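Local coordinates for protein adenylate kinase (Cryptosporidium parvum Iowa II, PDB 3BE4) that probably transfers a phosphoryl group between ATP and AMP, as adenylate kinases do, and here holds the two-substrate mimic bis(adenosine)-5'-pentaphosphate, at residues G51-A54 with K55-E59; E75-L79 with G80-N84; E171-K174 with V175-D178. One frame throughout, in Å; residues are numbered along the deposited sequence. Where two conformers were deposited one is given.

Contact 1. Residues G51-A54 with K55-E59; sequences GLEA and KSIIE. With AP5 (bis(adenosine)-5'-pentaphosphate), chain C.
Lys55 N reaches back to Gly51 O at 2.9 Å, the first of four backbone hydrogen bonds that join Gly51-Ala54 to Lys55-Glu59. The same i to i+4 step is repeated by Ser56 to Leu52, Ile57 to Glu53 and Ile58 to Ala54. The bond from Ile57 N to Glu53 O is close to straight, with an N-H...O angle of 173°.

Apolar contact follows the same spacing. The CG methylene of Glu53 meets the Ile57 methyl CD1 at 4.0 Å, the two side chains passing at a slant. Glu53 CG lies anti to its N (chi1 -175°), and the extended chain lays this methylene beside the isoleucine methyl.

A carbon-to-carbonyl contact comes next, Ile58 CG1 resting on Ala54 O at 3.3 Å. The Ile58 side chain also packs against Leu40, Arg41 and Ile44 of helix 36-45.

Within Lys55-Glu59 a charged pair spans one turn. Lys55 bends at its last torsion (chi4 61°), and NZ forms a salt bridge with Glu59 OE2 on the syn side, tilted out of the carboxylate plane; the modelled separation of 2.5 Å is unusually short.

At the ligand, Ile58 CA comes within 3.5 Å of the ribose oxygen O2F of AP5. The two segments make up most of helix 52-60, with Gly51 at its N-cap, and Ile58 lines the nucleotide pocket of the adenylate kinase fold.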
loop_
_atom_site.group_PDB
_atom_site.type_symbol
_atom_site.label_atom_id
_atom_site.label_comp_id
_atom_site.label_asym_id
_atom_site.label_seq_id
_atom_site.Cartn_x
_atom_site.Cartn_y
_atom_site.Cartn_z
ATOM N N GLY A 51 6.426 -9.120 -16.681
ATOM C CA GLY A 51 5.251 -9.286 -17.548
ATOM C C GLY A 51 4.414 -10.438 -17.043
ATOM O O GLY A 51 3.762 -10.260 -16.022
ATOM N N LEU A 52 4.403 -11.587 -17.718
ATOM C CA LEU A 52 3.212 -12.505 -17.675
ATOM C C LEU A 52 3.341 -13.384 -16.436
ATOM O O LEU A 52 2.380 -13.863 -15.800
ATOM C CB LEU A 52 3.192 -13.420 -18.942
ATOM C CG LEU A 52 2.001 -13.950 -19.780
ATOM C CD1 LEU A 52 1.127 -12.807 -20.390
ATOM C CD2 LEU A 52 2.526 -14.940 -20.922
ATOM N N GLU A 53 4.591 -13.687 -16.135
ATOM C CA GLU A 53 4.800 -14.490 -14.931
ATOM C C GLU A 53 4.469 -13.682 -13.689
ATOM O O GLU A 53 3.668 -14.252 -12.868
ATOM C CB GLU A 53 6.241 -14.986 -14.824
ATOM C CG GLU A 53 6.393 -15.916 -13.634
ATOM C CD GLU A 53 7.778 -16.531 -13.561
ATOM O OE1 GLU A 53 8.490 -16.300 -12.528
ATOM O OE2 GLU A 53 8.122 -17.209 -14.576
ATOM N N ALA A 54 5.026 -12.428 -13.595
ATOM C CA ALA A 54 4.559 -11.512 -12.461
ATOM C C ALA A 54 3.056 -11.369 -12.484
ATOM O O ALA A 54 2.418 -11.444 -11.417
ATOM C CB ALA A 54 5.234 -10.252 -12.433
ATOM N N LYS A 55 2.421 -11.226 -13.673
ATOM C CA LYS A 55 0.953 -11.118 -13.750
ATOM C C LYS A 55 0.263 -12.300 -13.132
ATOM O O LYS A 55 -0.675 -12.147 -12.343
ATOM C CB LYS A 55 0.572 -10.939 -15.276
ATOM C CG LYS A 55 -0.904 -10.713 -15.415
ATOM C CD LYS A 55 -1.207 -10.616 -16.862
ATOM C CE LYS A 55 -2.752 -10.676 -17.123
ATOM N NZ LYS A 55 -3.569 -9.545 -16.476
ATOM N N SER A 56 0.705 -13.531 -13.494
ATOM C CA SER A 56 0.025 -14.659 -12.885
ATOM C C SER A 56 0.205 -14.721 -11.352
ATOM O O SER A 56 -0.748 -15.072 -10.648
ATOM C CB SER A 56 0.520 -15.972 -13.604
ATOM O OG SER A 56 -0.255 -17.025 -13.080
ATOM N N ILE A 57 1.425 -14.513 -10.901
ATOM C CA ILE A 57 1.703 -14.523 -9.456
ATOM C C ILE A 57 0.790 -13.533 -8.699
ATOM O O ILE A 57 0.106 -13.922 -7.761
ATOM C CB ILE A 57 3.180 -14.223 -9.200
ATOM C CG1 ILE A 57 4.111 -15.358 -9.760
ATOM C CG2 ILE A 57 3.319 -13.893 -7.736
ATOM C CD1 ILE A 57 5.508 -14.896 -9.867
ATOM N N ILE A 58 0.645 -12.271 -9.218
ATOM C CA ILE A 58 -0.254 -11.300 -8.578
ATOM C C ILE A 58 -1.686 -11.757 -8.616
ATOM O O ILE A 58 -2.365 -11.726 -7.608
ATOM C CB ILE A 58 -0.092 -9.925 -9.377
ATOM C CG1 ILE A 58 1.297 -9.451 -9.056
ATOM C CG2 ILE A 58 -1.222 -9.022 -9.111
ATOM C CD1 ILE A 58 1.692 -8.248 -9.983
ATOM N N GLU A 59 -2.176 -12.254 -9.786
ATOM C CA GLU A 59 -3.562 -12.654 -9.837
ATOM C C GLU A 59 -3.827 -13.946 -9.020
ATOM O O GLU A 59 -4.987 -14.288 -8.689
ATOM C CB GLU A 59 -3.936 -12.735 -11.358
ATOM C CG GLU A 59 -3.755 -11.254 -12.004
ATOM C CD GLU A 59 -4.118 -11.156 -13.483
ATOM O OE1 GLU A 59 -4.506 -12.223 -14.092
ATOM O OE2 GLU A 59 -4.054 -10.021 -14.027
HETATM P PA AP5 C . -1.513 -4.446 -3.769
HETATM O O1A AP5 C . -2.020 -3.642 -4.977
HETATM O O2A AP5 C . -0.813 -3.759 -2.692
HETATM O O3A AP5 C . -2.731 -5.292 -3.166
HETATM P PB AP5 C . -3.008 -5.822 -1.694
HETATM O O1B AP5 C . -1.770 -6.032 -0.967
HETATM O O2B AP5 C . -4.041 -6.949 -1.832
HETATM O O3B AP5 C . -3.763 -4.461 -1.061
HETATM P PG AP5 C . -4.889 -3.570 -1.686
HETATM O O1G AP5 C . -5.980 -4.470 -2.153
HETATM O O2G AP5 C . -4.230 -2.652 -2.632
HETATM O O3G AP5 C . -5.310 -2.870 -0.333
HETATM P PD AP5 C . -5.255 -1.340 0.232
HETATM O O1D AP5 C . -4.546 -0.515 -0.753
HETATM O O2D AP5 C . -4.797 -1.459 1.627
HETATM O O3D AP5 C . -6.810 -0.975 0.324
HETATM P PE AP5 C . -7.626 0.067 -0.563
HETATM O O1E AP5 C . -7.496 -0.298 -1.945
HETATM O O2E AP5 C . -7.308 1.496 -0.171
HETATM O O5F AP5 C . -0.530 -5.628 -4.206
HETATM C C5F AP5 C . -0.991 -6.322 -5.376
HETATM C C4F AP5 C . -0.177 -7.681 -5.332
HETATM O O4F AP5 C . 1.098 -7.400 -5.861
HETATM C C3F AP5 C . 0.060 -8.340 -4.027
HETATM O O3F AP5 C . -1.036 -9.134 -3.628
HETATM C C2F AP5 C . 1.271 -9.195 -4.454
HETATM O O2F AP5 C . 0.864 -10.261 -5.397
HETATM C C1F AP5 C . 2.119 -8.212 -5.242
HETATM N N9A AP5 C . 2.954 -7.441 -4.360
HETATM C C8A AP5 C . 2.757 -6.055 -4.112
HETATM N N7A AP5 C . 3.682 -5.608 -3.278
HETATM C C5A AP5 C . 4.543 -6.689 -3.002
HETATM C C6A AP5 C . 5.699 -6.769 -2.250
HETATM N N6A AP5 C . 6.226 -5.853 -1.429
HETATM N N1A AP5 C . 6.282 -8.061 -2.231
HETATM C C2A AP5 C . 5.774 -9.008 -2.989
HETATM N N3A AP5 C . 4.656 -8.973 -3.745
HETATM C C4A AP5 C . 4.056 -7.697 -3.802
HETATM O O5J AP5 C . -9.071 -0.170 0.003
HETATM C C5J AP5 C . -9.817 -1.440 -0.339
HETATM C C4J AP5 C . -11.301 -1.019 -0.398
HETATM O O4J AP5 C . -11.843 -0.536 0.846
HETATM C C3J AP5 C . -11.569 -0.009 -1.517
HETATM O O3J AP5 C . -12.808 -0.306 -2.124
HETATM C C2J AP5 C . -11.736 1.200 -0.650
HETATM O O2J AP5 C . -12.589 2.155 -1.265
HETATM C C1J AP5 C . -12.446 0.844 0.582
HETATM N N9B AP5 C . -12.177 1.536 1.804
HETATM C C8B AP5 C . -10.978 2.139 2.182
HETATM N N7B AP5 C . -11.128 2.615 3.431
HETATM C C5B AP5 C . -12.404 2.335 3.856
HETATM C C6B AP5 C . -13.068 2.434 5.119
HETATM N N6B AP5 C . -12.450 3.016 6.147
HETATM N N1B AP5 C . -14.353 1.990 5.204
HETATM C C2B AP5 C . -14.937 1.314 4.122
HETATM N N3B AP5 C . -14.320 1.105 2.920
HETATM C C4B AP5 C . -13.008 1.529 2.808
#

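Contact 2. Residues E75-L79 with G80-N84; sequences EKFDL and GVCVN
The chain leaves helix 66-78 between Glu75-Leu79 and Gly80-Asn84, and its backbone closes the last turn with two bonds. Val81 N donates to Lys76 O at 3.1 Å, six residues being spanned from end to end, and Gly80 N donates to Phe77 O, also at 3.1 Å. Gly80 takes a positive phi of 97°, a conformation that glycine readily adopts. A type I beta turn from Gly80 to Val83 then redirects the chain. One water stitches the two segments together, donating to Phe77 O at 2.8 Å and accepting from Cys82 N at 2.9 Å.

Among the side chains, Phe77 and Cys82 carry the contact. Cys82 SG sits 3.7 Å from the centroid of the Phe77 ring and only 3° off its normal, a sulfur-aromatic contact over the face. Cys82 CB covers the same face nearer the rim, approaching Phe77 CE1 at 3.5 Å as a CH-pi partner. The sulfur lies beside its own N (chi1 -65°), which turns it over the middle of the ring. Phe86 meets Phe77 edge-to-face, and helix 95-108 also packs on that ring. On the outer side, Leu79 CB and Val81 CG2 touch loosely at 4.2 Å.

The paired backbone bonds and the positive phi make a Schellman motif, closing helix 66-78 before the loop to strand 86-89 of the parallel sheet.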
loop_
_atom_site.group_PDB
_atom_site.type_symbol
_atom_site.label_atom_id
_atom_site.label_comp_id
_atom_site.label_asym_id
_atom_site.label_seq_id
_atom_site.Cartn_x
_atom_site.Cartn_y
_atom_site.Cartn_z
ATOM N N GLU A 75 15.138 1.625 -7.063
ATOM C CA GLU A 75 15.191 2.439 -8.246
ATOM C C GLU A 75 14.553 3.786 -7.868
ATOM O O GLU A 75 15.102 4.911 -8.189
ATOM C CB GLU A 75 14.446 1.781 -9.388
ATOM C CG GLU A 75 14.391 2.667 -10.618
ATOM C CD GLU A 75 13.729 2.004 -11.815
ATOM O OE1 GLU A 75 12.639 1.392 -11.679
ATOM O OE2 GLU A 75 14.264 2.194 -12.935
ATOM N N LYS A 76 13.452 3.762 -7.101
ATOM C CA LYS A 76 12.809 5.101 -6.740
ATOM C C LYS A 76 13.711 5.925 -5.904
ATOM O O LYS A 76 13.872 7.191 -6.074
ATOM C CB LYS A 76 11.549 4.882 -5.919
ATOM C CG LYS A 76 10.460 4.093 -6.638
ATOM C CD LYS A 76 9.632 4.988 -7.515
ATOM C CE LYS A 76 9.067 4.196 -8.694
ATOM N NZ LYS A 76 8.616 5.175 -9.765
ATOM N N PHE A 77 14.304 5.331 -4.860
ATOM C CA PHE A 77 15.242 6.018 -3.989
ATOM C C PHE A 77 16.428 6.528 -4.773
ATOM O O PHE A 77 16.775 7.691 -4.575
ATOM C CB PHE A 77 15.722 5.072 -2.900
ATOM C CG PHE A 77 14.702 5.026 -1.758
ATOM C CD1 PHE A 77 14.745 5.923 -0.693
ATOM C CD2 PHE A 77 13.686 4.026 -1.738
ATOM C CE1 PHE A 77 13.805 5.917 0.397
ATOM C CE2 PHE A 77 12.695 3.960 -0.635
ATOM C CZ PHE A 77 12.785 4.837 0.435
ATOM N N ASP A 78 16.954 5.700 -5.681
ATOM C CA ASP A 78 18.199 6.115 -6.391
ATOM C C ASP A 78 17.878 7.331 -7.303
ATOM O O ASP A 78 18.775 8.182 -7.605
ATOM C CB ASP A 78 18.693 4.963 -7.248
ATOM C CG ASP A 78 19.434 3.838 -6.350
ATOM O OD1 ASP A 78 19.723 4.098 -5.180
ATOM O OD2 ASP A 78 19.676 2.778 -6.937
ATOM N N LEU A 79 16.665 7.396 -7.844
ATOM C CA LEU A 79 16.328 8.522 -8.789
ATOM C C LEU A 79 16.087 9.834 -8.057
ATOM O O LEU A 79 15.868 10.815 -8.762
ATOM C CB LEU A 79 15.096 8.132 -9.596
ATOM C CG LEU A 79 15.217 6.906 -10.574
ATOM C CD1 LEU A 79 13.842 6.580 -11.033
ATOM C CD2 LEU A 79 16.169 7.209 -11.746
ATOM N N GLY A 80 15.919 9.796 -6.734
ATOM C CA GLY A 80 15.606 11.029 -5.873
ATOM C C GLY A 80 14.150 11.213 -5.573
ATOM O O GLY A 80 13.757 12.276 -5.047
ATOM N N VAL A 81 13.298 10.250 -5.944
ATOM C CA VAL A 81 11.812 10.357 -5.762
ATOM C C VAL A 81 11.432 10.516 -4.278
ATOM O O VAL A 81 10.351 11.077 -3.987
ATOM C CB VAL A 81 11.133 9.102 -6.424
ATOM C CG1 VAL A 81 9.624 9.017 -6.100
ATOM C CG2 VAL A 81 11.354 9.134 -7.934
ATOM N N CYS A 82 12.324 10.110 -3.369
ATOM C CA CYS A 82 11.893 9.939 -1.965
ATOM C C CYS A 82 12.497 10.955 -1.042
ATOM O O CYS A 82 12.323 10.951 0.173
ATOM C CB CYS A 82 12.340 8.588 -1.404
ATOM S SG CYS A 82 11.463 7.314 -2.361
ATOM N N VAL A 83 13.354 11.855 -1.579
ATOM C CA VAL A 83 14.069 12.835 -0.735
ATOM C C VAL A 83 13.167 13.774 0.051
ATOM O O VAL A 83 13.526 14.210 1.187
ATOM C CB VAL A 83 15.193 13.599 -1.526
ATOM C CG1 VAL A 83 16.029 12.609 -2.421
ATOM C CG2 VAL A 83 14.624 14.918 -2.275
ATOM N N ASN A 84 12.003 14.039 -0.508
ATOM C CA ASN A 84 11.008 14.858 0.175
ATOM C C ASN A 84 10.019 14.066 1.081
ATOM O O ASN A 84 9.042 14.576 1.539
ATOM C CB ASN A 84 10.287 15.783 -0.791
ATOM C CG ASN A 84 11.119 17.035 -1.154
ATOM O OD1 ASN A 84 12.044 17.403 -0.456
ATOM N ND2 ASN A 84 10.742 17.654 -2.236
HETATM O O HOH W 1 15.167 9.433 -3.122
#

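Contact 3. Residues E171-K174 with V175-D178; sequences EAVK and VRLD. With AP5 (bis(adenosine)-5'-pentaphosphate), chain C.
Val173 and Arg176 meet on the buried side of helix 170-184, in a stretch of regular alpha-helix with i to i+4 bonding throughout: Arg176 N, for instance, donates to Ala172 O at 2.8 Å. Val173 CG2 lies 3.7 Å from Arg176 NH1, oblique to the guanidinium, while Val173 CG1 runs alongside Leu177 CD1 at 4.1 Å. Helix 122-130 covers this face, with Ile129 touching both Val173 and Arg176.

The other side is looser and more polar. Lys174 stretches out fully extended, and Glu171, in one of its two conformers, folds at chi2 (45°) until OE2 comes within 3.6 Å of Val175 CG2. Asp178 turns its carboxylate to a salt bridge with Lys182.

Arg176 crosses from the packed face to the ligand. Its CD rests on Ala172 O at 3.2 Å, and bends at chi2 and chi3 then swing the planar end to the phosphates. A salt bridge from NH1 to Asp168 helps fix its rotation, and Arg132 and Arg165 gather close by, probably balanced by the phosphate charge. AP5 O2B lies at the guanidinium edge, in its plane, and is shared by two bent hydrogen bonds, from Arg176 NE at 2.8 Å and Arg176 NH2 at 2.6 Å.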
loop_
_atom_site.group_PDB
_atom_site.type_symbol
_atom_site.label_atom_id
_atom_site.label_comp_id
_atom_site.label_asym_id
_atom_site.label_seq_id
_atom_site.Cartn_x
_atom_site.Cartn_y
_atom_site.Cartn_z
ATOM N N GLU A 171 -10.409 -17.024 -4.655
ATOM C CA GLU A 171 -9.246 -17.835 -4.229
ATOM C C GLU A 171 -8.024 -16.960 -3.960
ATOM O O GLU A 171 -7.296 -17.136 -2.964
ATOM C CB GLU A 171 -8.868 -18.851 -5.284
ATOM C CG GLU A 171 -7.792 -19.825 -4.843
ATOM C CD GLU A 171 -8.010 -20.415 -3.404
ATOM O OE1 GLU A 171 -9.028 -21.157 -3.110
ATOM O OE2 GLU A 171 -7.150 -20.057 -2.555
ATOM N N ALA A 172 -7.774 -15.956 -4.853
ATOM C CA ALA A 172 -6.638 -15.047 -4.549
ATOM C C ALA A 172 -6.806 -14.223 -3.256
ATOM O O ALA A 172 -5.825 -13.870 -2.601
ATOM C CB ALA A 172 -6.504 -14.005 -5.759
ATOM N N VAL A 173 -8.047 -13.829 -2.951
ATOM C CA VAL A 173 -8.274 -13.106 -1.631
ATOM C C VAL A 173 -7.855 -13.969 -0.495
ATOM O O VAL A 173 -7.187 -13.527 0.415
ATOM C CB VAL A 173 -9.694 -12.615 -1.468
ATOM C CG1 VAL A 173 -9.971 -12.130 -0.100
ATOM C CG2 VAL A 173 -9.962 -11.513 -2.532
ATOM N N LYS A 174 -8.228 -15.257 -0.601
ATOM C CA LYS A 174 -7.755 -16.231 0.458
ATOM C C LYS A 174 -6.256 -16.349 0.527
ATOM O O LYS A 174 -5.711 -16.289 1.642
ATOM C CB LYS A 174 -8.403 -17.595 0.140
ATOM C CG LYS A 174 -8.231 -18.625 1.328
ATOM C CD LYS A 174 -8.812 -20.000 0.916
ATOM C CE LYS A 174 -8.648 -21.037 2.015
ATOM N NZ LYS A 174 -9.124 -22.405 1.460
ATOM N N VAL A 175 -5.594 -16.475 -0.592
ATOM C CA VAL A 175 -4.083 -16.463 -0.665
ATOM C C VAL A 175 -3.513 -15.206 -0.046
ATOM O O VAL A 175 -2.665 -15.278 0.828
ATOM C CB VAL A 175 -3.580 -16.742 -2.028
ATOM C CG1 VAL A 175 -2.091 -16.786 -2.023
ATOM C CG2 VAL A 175 -4.136 -18.104 -2.430
ATOM N N ARG A 176 -4.042 -14.027 -0.489
ATOM C CA ARG A 176 -3.532 -12.791 -0.017
ATOM C C ARG A 176 -3.586 -12.666 1.496
ATOM O O ARG A 176 -2.610 -12.225 2.151
ATOM C CB ARG A 176 -4.310 -11.545 -0.645
ATOM C CG ARG A 176 -3.869 -11.319 -2.098
ATOM C CD ARG A 176 -5.004 -10.819 -2.981
ATOM N NE ARG A 176 -5.201 -9.388 -2.647
ATOM C CZ ARG A 176 -6.283 -8.728 -3.111
ATOM N NH1 ARG A 176 -7.265 -9.354 -3.816
ATOM N NH2 ARG A 176 -6.467 -7.414 -2.764
ATOM N N LEU A 177 -4.745 -13.034 2.080
ATOM C CA LEU A 177 -4.867 -13.016 3.529
ATOM C C LEU A 177 -3.891 -14.052 4.182
ATOM O O LEU A 177 -3.251 -13.719 5.189
ATOM C CB LEU A 177 -6.294 -13.279 3.909
ATOM C CG LEU A 177 -7.115 -11.972 3.702
ATOM C CD1 LEU A 177 -8.607 -12.345 3.807
ATOM C CD2 LEU A 177 -6.751 -10.981 4.723
ATOM N N ASP A 178 -3.812 -15.238 3.618
ATOM C CA ASP A 178 -2.984 -16.280 4.268
ATOM C C ASP A 178 -1.519 -15.849 4.302
ATOM O O ASP A 178 -0.798 -15.919 5.366
ATOM C CB ASP A 178 -3.116 -17.546 3.461
ATOM C CG ASP A 178 -2.509 -18.739 4.187
ATOM O OD1 ASP A 178 -2.794 -18.863 5.377
ATOM O OD2 ASP A 178 -1.687 -19.489 3.580
HETATM P PA AP5 C . -1.513 -4.446 -3.769
HETATM O O1A AP5 C . -2.020 -3.642 -4.977
HETATM O O2A AP5 C . -0.813 -3.759 -2.692
HETATM O O3A AP5 C . -2.731 -5.292 -3.166
HETATM P PB AP5 C . -3.008 -5.822 -1.694
HETATM O O1B AP5 C . -1.770 -6.032 -0.967
HETATM O O2B AP5 C . -4.041 -6.949 -1.832
HETATM O O3B AP5 C . -3.763 -4.461 -1.061
HETATM P PG AP5 C . -4.889 -3.570 -1.686
HETATM O O1G AP5 C . -5.980 -4.470 -2.153
HETATM O O2G AP5 C . -4.230 -2.652 -2.632
HETATM O O3G AP5 C . -5.310 -2.870 -0.333
HETATM P PD AP5 C . -5.255 -1.340 0.232
HETATM O O1D AP5 C . -4.546 -0.515 -0.753
HETATM O O2D AP5 C . -4.797 -1.459 1.627
HETATM O O3D AP5 C . -6.810 -0.975 0.324
HETATM P PE AP5 C . -7.626 0.067 -0.563
HETATM O O1E AP5 C . -7.496 -0.298 -1.945
HETATM O O2E AP5 C . -7.308 1.496 -0.171
HETATM O O5F AP5 C . -0.530 -5.628 -4.206
HETATM C C5F AP5 C . -0.991 -6.322 -5.376
HETATM C C4F AP5 C . -0.177 -7.681 -5.332
HETATM O O4F AP5 C . 1.098 -7.400 -5.861
HETATM C C3F AP5 C . 0.060 -8.340 -4.027
HETATM O O3F AP5 C . -1.036 -9.134 -3.628
HETATM C C2F AP5 C . 1.271 -9.195 -4.454
HETATM O O2F AP5 C . 0.864 -10.261 -5.397
HETATM C C1F AP5 C . 2.119 -8.212 -5.242
HETATM N N9A AP5 C . 2.954 -7.441 -4.360
HETATM C C8A AP5 C . 2.757 -6.055 -4.112
HETATM N N7A AP5 C . 3.682 -5.608 -3.278
HETATM C C5A AP5 C . 4.543 -6.689 -3.002
HETATM C C6A AP5 C . 5.699 -6.769 -2.250
HETATM N N6A AP5 C . 6.226 -5.853 -1.429
HETATM N N1A AP5 C . 6.282 -8.061 -2.231
HETATM C C2A AP5 C . 5.774 -9.008 -2.989
HETATM N N3A AP5 C . 4.656 -8.973 -3.745
HETATM C C4A AP5 C . 4.056 -7.697 -3.802
HETATM O O5J AP5 C . -9.071 -0.170 0.003
HETATM C C5J AP5 C . -9.817 -1.440 -0.339
HETATM C C4J AP5 C . -11.301 -1.019 -0.398
HETATM O O4J AP5 C . -11.843 -0.536 0.846
HETATM C C3J AP5 C . -11.569 -0.009 -1.517
HETATM O O3J AP5 C . -12.808 -0.306 -2.124
HETATM C C2J AP5 C . -11.736 1.200 -0.650
HETATM O O2J AP5 C . -12.589 2.155 -1.265
HETATM C C1J AP5 C . -12.446 0.844 0.582
HETATM N N9B AP5 C . -12.177 1.536 1.804
HETATM C C8B AP5 C . -10.978 2.139 2.182
HETATM N N7B AP5 C . -11.128 2.615 3.431
HETATM C C5B AP5 C . -12.404 2.335 3.856
HETATM C C6B AP5 C . -13.068 2.434 5.119
HETATM N N6B AP5 C . -12.450 3.016 6.147
HETATM N N1B AP5 C . -14.353 1.990 5.204
HETATM C C2B AP5 C . -14.937 1.314 4.122
HETATM N N3B AP5 C . -14.320 1.105 2.920
HETATM C C4B AP5 C . -13.008 1.529 2.808
#

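Overall arrangement
Three local contacts, two within helices and one at a helix end, illustrate how short-range packing serves different places. Contacts 1 and 3 both touch AP5 and meet each other where Glu59 O packs on Ala172 CB; their centres are about 15 Å apart. Each has a buried side and an exposed one, but contact 1 offers the ligand mainly apolar and backbone surface beside a ribose, whereas contact 3 supplies charge to the phosphates. Contact 2 stands apart, about 32 Å from contact 3 between centres and across the chain's centre from it. There the helix ends instead of continuing, and a buried aromatic-sulfur pair sits beside an exposed turn, the Phe77 side chain about 12 Å from AP5.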